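Local coordinates for nucleoside-diphosphate sugar epimerase (SulA family) (Corynebacterium glutamicum, PDB 3OH8), which probably acts as a nucleoside-diphosphate sugar epimerase, with a Rossmann-type domain of the NAD-dependent epimerase/dehydratase family, at residues 65-70 and 89-94. Numbering follows the deposited sequence.
Sequences DLSGFL and NWRHVH
Asp65 and Arg91 form a salt bridge across strand 74-78, which lies between strands 91-99 and 59-64 in the seven-stranded antiparallel sheet, the latter strand leading into the loop of 65-70. Strand 74-78 serves both sides: its Thr76 shares backbone hydrogen bonding with Asp65, and its Asp77 with His92. With this strand between them the backbones stay 9.2 Å apart (Asp65 CA to Arg91 CA), and the gap is bridged mainly by the long arginine side chain.

A single salt bridge joins the segments, and its hydrogen bond is weak. Arg91 NH2 donates to Asp65 OD2 at 3.3 Å with an N-H...O angle of 150°, and the carboxylate and guanidinium planes are turned 74° apart, which rules out a flat, two-pronged pairing. The arginine chain, extended from CG to NE, carries the guanidinium out so that its edge meets Asp65 OD2. Both side chains also touch Val78.

Within the loop, Gly68 N binds Asp65 O at 2.9 Å, closing the turn in the backbone. The carboxylate is held by Ser67 N, which donates to Asp65 OD1 in an Asx turn, arriving from above the carboxylate plane, 56° out of it. Ser67 OG lies 2.9 Å from both Asp65 OD1 and Asp65 OD2, and 4.1 Å from Arg91 NH2.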
# COMPACT_ATOMS: atom_id res chain seq x y z
N ASP A 65 23.27 -11.78 -4.31
CA ASP A 65 24.54 -12.28 -4.81
C ASP A 65 25.68 -11.34 -4.43
O ASP A 65 25.72 -10.18 -4.87
CB ASP A 65 24.47 -12.44 -6.33
CG ASP A 65 25.74 -13.03 -6.92
OD1 ASP A 65 26.70 -13.27 -6.16
OD2 ASP A 65 25.76 -13.24 -8.15
N LEU A 66 26.60 -11.83 -3.61
CA LEU A 66 27.71 -11.00 -3.13
C LEU A 66 28.50 -10.45 -4.30
O LEU A 66 28.95 -9.31 -4.27
CB LEU A 66 28.63 -11.82 -2.21
CG LEU A 66 29.39 -11.06 -1.12
CD1 LEU A 66 30.74 -11.72 -0.88
CD2 LEU A 66 29.57 -9.59 -1.46
N SER A 67 28.67 -11.26 -5.34
CA SER A 67 29.46 -10.85 -6.49
C SER A 67 28.79 -9.72 -7.25
O SER A 67 29.44 -9.04 -8.04
CB SER A 67 29.72 -12.04 -7.42
OG SER A 67 28.57 -12.36 -8.17
N GLY A 68 27.49 -9.52 -7.02
CA GLY A 68 26.75 -8.48 -7.71
C GLY A 68 26.37 -7.35 -6.78
O GLY A 68 25.34 -6.67 -6.96
N PHE A 69 27.19 -7.14 -5.76
CA PHE A 69 26.96 -6.09 -4.79
C PHE A 69 28.06 -5.03 -4.85
O PHE A 69 29.24 -5.37 -4.92
CB PHE A 69 26.90 -6.68 -3.39
CG PHE A 69 26.71 -5.66 -2.31
CD1 PHE A 69 25.45 -5.10 -2.08
CD2 PHE A 69 27.78 -5.26 -1.53
CE1 PHE A 69 25.27 -4.17 -1.08
CE2 PHE A 69 27.60 -4.31 -0.52
CZ PHE A 69 26.35 -3.77 -0.30
N LEU A 70 27.67 -3.77 -4.84
CA LEU A 70 28.61 -2.68 -4.60
C LEU A 70 27.91 -1.69 -3.70
O LEU A 70 26.90 -1.10 -4.09
CB LEU A 70 29.03 -1.99 -5.90
CG LEU A 70 30.03 -0.84 -5.74
CD1 LEU A 70 31.22 -1.24 -4.88
CD2 LEU A 70 30.51 -0.34 -7.10
N ASN A 89 16.07 -19.52 -12.97
CA ASN A 89 17.19 -18.98 -13.72
C ASN A 89 17.07 -17.46 -13.79
O ASN A 89 17.35 -16.84 -14.81
CB ASN A 89 17.24 -19.60 -15.11
CG ASN A 89 18.66 -19.80 -15.62
OD1 ASN A 89 19.28 -20.83 -15.37
ND2 ASN A 89 19.18 -18.80 -16.32
N TRP A 90 16.62 -16.89 -12.68
CA TRP A 90 16.31 -15.47 -12.60
C TRP A 90 17.51 -14.71 -12.02
O TRP A 90 18.04 -15.08 -10.98
CB TRP A 90 15.07 -15.30 -11.71
CG TRP A 90 14.67 -13.88 -11.40
CD1 TRP A 90 15.13 -13.11 -10.36
CD2 TRP A 90 13.72 -13.07 -12.10
NE1 TRP A 90 14.52 -11.88 -10.38
CE2 TRP A 90 13.65 -11.83 -11.44
CE3 TRP A 90 12.92 -13.28 -13.23
CZ2 TRP A 90 12.82 -10.80 -11.87
CZ3 TRP A 90 12.10 -12.26 -13.65
CH2 TRP A 90 12.05 -11.04 -12.97
N ARG A 91 17.93 -13.66 -12.70
CA ARG A 91 19.01 -12.83 -12.18
C ARG A 91 18.68 -11.34 -12.37
O ARG A 91 18.60 -10.86 -13.50
CB ARG A 91 20.34 -13.19 -12.86
CG ARG A 91 21.57 -12.84 -12.05
CD ARG A 91 22.81 -13.61 -12.56
NE ARG A 91 24.00 -13.30 -11.78
CZ ARG A 91 24.82 -12.30 -12.05
NH1 ARG A 91 24.59 -11.51 -13.09
NH2 ARG A 91 25.88 -12.08 -11.28
N HIS A 92 18.50 -10.63 -11.26
CA HIS A 92 18.01 -9.26 -11.31
C HIS A 92 19.06 -8.32 -10.73
O HIS A 92 19.32 -8.32 -9.53
CB HIS A 92 16.69 -9.17 -10.50
CG HIS A 92 16.03 -7.82 -10.55
ND1 HIS A 92 16.63 -6.71 -11.08
CD2 HIS A 92 14.80 -7.44 -10.13
CE1 HIS A 92 15.80 -5.67 -10.97
NE2 HIS A 92 14.69 -6.09 -10.41
N VAL A 93 19.69 -7.53 -11.60
CA VAL A 93 20.67 -6.55 -11.15
C VAL A 93 19.99 -5.18 -10.97
O VAL A 93 19.29 -4.70 -11.86
CB VAL A 93 21.84 -6.40 -12.16
CG1 VAL A 93 22.81 -5.32 -11.67
CG2 VAL A 93 22.56 -7.73 -12.35
N HIS A 94 20.20 -4.57 -9.80
CA HIS A 94 19.65 -3.25 -9.48
C HIS A 94 20.82 -2.28 -9.39
O HIS A 94 21.63 -2.37 -8.47
CB HIS A 94 18.95 -3.24 -8.10
CG HIS A 94 17.96 -4.34 -7.90
ND1 HIS A 94 16.60 -4.12 -7.79
CD2 HIS A 94 18.13 -5.68 -7.73
CE1 HIS A 94 15.98 -5.27 -7.58
NE2 HIS A 94 16.88 -6.23 -7.54